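Local atomic coordinates of dehydroquinate synthase (Thermus thermophilus, PDB entry 1UJN), a protein that probably catalyses the conversion of 3-deoxy-D-arabino-heptulosonate 7-phosphate to 3-dehydroquinate and phosphate, a step of chorismate biosynthesis. Residues L171-K176 with L229-G234. Sequence-based numbering, arbitrary orientation.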
# COMPACT_ATOMS: atom_id res chain seq x y z
N LEU A 171 4.12 19.44 -21.96
CA LEU A 171 4.60 20.81 -21.88
C LEU A 171 3.55 21.70 -21.21
O LEU A 171 3.88 22.75 -20.67
CB LEU A 171 4.96 21.34 -23.27
CG LEU A 171 6.03 20.52 -23.99
CD1 LEU A 171 6.58 21.32 -25.16
CD2 LEU A 171 7.15 20.16 -23.04
N VAL A 172 2.29 21.28 -21.26
CA VAL A 172 1.21 22.05 -20.64
C VAL A 172 1.40 22.04 -19.12
O VAL A 172 1.24 23.06 -18.45
CB VAL A 172 -0.18 21.47 -20.97
CG1 VAL A 172 -1.26 22.14 -20.11
CG2 VAL A 172 -0.49 21.67 -22.44
N GLU A 173 1.76 20.88 -18.59
CA GLU A 173 1.98 20.72 -17.16
C GLU A 173 3.15 21.58 -16.71
O GLU A 173 3.14 22.14 -15.61
CB GLU A 173 2.26 19.25 -16.84
CG GLU A 173 1.58 18.74 -15.57
CD GLU A 173 0.07 18.66 -15.71
OE1 GLU A 173 -0.44 17.57 -16.05
OE2 GLU A 173 -0.61 19.68 -15.49
N ALA A 174 4.17 21.69 -17.56
CA ALA A 174 5.35 22.50 -17.25
C ALA A 174 4.91 23.97 -17.21
O ALA A 174 5.32 24.73 -16.33
CB ALA A 174 6.42 22.30 -18.32
N PHE A 175 4.08 24.34 -18.17
CA PHE A 175 3.54 25.69 -18.28
C PHE A 175 2.81 26.01 -16.98
O PHE A 175 2.93 27.11 -16.44
CB PHE A 175 2.56 25.74 -19.45
CG PHE A 175 1.99 27.11 -19.71
CD1 PHE A 175 2.55 27.94 -20.68
CD2 PHE A 175 0.89 27.56 -18.99
CE1 PHE A 175 2.02 29.20 -20.93
CE2 PHE A 175 0.35 28.83 -19.23
CZ PHE A 175 0.92 29.65 -20.21
N LYS A 176 2.04 25.04 -16.49
CA LYS A 176 1.29 25.20 -15.25
C LYS A 176 2.25 25.51 -14.09
O LYS A 176 1.99 26.39 -13.27
CB LYS A 176 0.51 23.92 -14.96
CG LYS A 176 -0.41 24.01 -13.75
CD LYS A 176 -0.96 22.63 -13.39
CE LYS A 176 0.16 21.72 -12.89
NZ LYS A 176 -0.37 20.40 -12.44
N LEU A 229 -4.02 23.77 -10.16
CA LEU A 229 -4.41 24.90 -11.01
C LEU A 229 -4.96 24.38 -12.34
O LEU A 229 -4.30 23.60 -13.02
CB LEU A 229 -3.20 25.80 -11.27
CG LEU A 229 -3.36 26.99 -12.22
CD1 LEU A 229 -4.37 27.99 -11.66
CD2 LEU A 229 -2.01 27.64 -12.43
N GLY A 230 -6.17 24.81 -12.69
CA GLY A 230 -6.79 24.39 -13.93
C GLY A 230 -7.38 22.99 -13.92
O GLY A 230 -7.95 22.54 -14.92
N HIS A 231 -7.27 22.29 -12.79
CA HIS A 231 -7.78 20.93 -12.69
C HIS A 231 -9.25 20.78 -12.30
O HIS A 231 -9.84 19.72 -12.54
CB HIS A 231 -6.92 20.12 -11.72
CG HIS A 231 -5.60 19.70 -12.29
ND1 HIS A 231 -4.65 20.61 -12.72
CD2 HIS A 231 -5.06 18.48 -12.49
CE1 HIS A 231 -3.59 19.96 -13.16
NE2 HIS A 231 -3.81 18.66 -13.03
N THR A 232 -9.85 21.81 -11.71
CA THR A 232 -11.25 21.72 -11.31
C THR A 232 -12.13 21.64 -12.56
O THR A 232 -12.98 20.76 -12.68
CB THR A 232 -11.68 22.94 -10.46
OG1 THR A 232 -10.85 23.02 -9.29
CG2 THR A 232 -13.13 22.79 -10.02
N LEU A 233 -11.92 22.56 -13.50
CA LEU A 233 -12.68 22.54 -14.73
C LEU A 233 -12.15 21.42 -15.62
O LEU A 233 -12.91 20.73 -16.30
CB LEU A 233 -12.58 23.88 -15.47
CG LEU A 233 -13.33 23.90 -16.81
CD1 LEU A 233 -14.80 23.59 -16.58
CD2 LEU A 233 -13.16 25.24 -17.49
N GLY A 234 -10.83 21.23 -15.59
CA GLY A 234 -10.22 20.19 -16.40
C GLY A 234 -10.83 18.83 -16.12
O GLY A 234 -11.19 18.09 -17.04
O HOH W 1 -2.18 17.22 -14.11
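The H231 imidazole meets E173 at one edge: OE2 of E173 lies near the ring plane, 3.8 Å from CE1 of H231, with the carboxylate turned 32° from the ring. K176 approaches the same corner obliquely, its NZ 3.3 Å from H231 CE1, and the ring of H247 also meets H231. The imidazole is pinned from its own segment, where H231 ND1 donates to L229 O (3.0 Å, N-H...O angle 159°); the acceptor lies in the ring plane, whereas the donor stands above the carbonyl plane of L229. This bond fixes the ring's rotation with NE2 facing the water it shares with E173.

K176 leaves helix 164-181 extended, then bends at chi3 (67°), which brings its ammonium group back over the carboxylate of E173, one helical turn earlier. NZ of K176 forms a salt bridge with OE2 of E173 (3.1 Å), reaching it from above the carboxylate plane, and is also hydrogen-bonded to L227 O. Lower down, CD of K176 packs 3.5 Å from L229 O, and its CG lies 4.1 Å from CB of L229. A methionine in place of K176 would probably leave E173 OE2 and L227 O without their ammonium partner and set the carboxylate freer to turn.

E173 OE1 and H231 NE2 converge on one water, 2.6 and 2.4 Å away respectively; the second distance is so short that an ordinary water bond is doubtful. E173, H231 and H247 are the predicted zinc ligands, and the water probably lies at or near the place where the metal would bind. The buried contact is thus consistent with a preformed metal site, K176 acting from the second shell to orient E173.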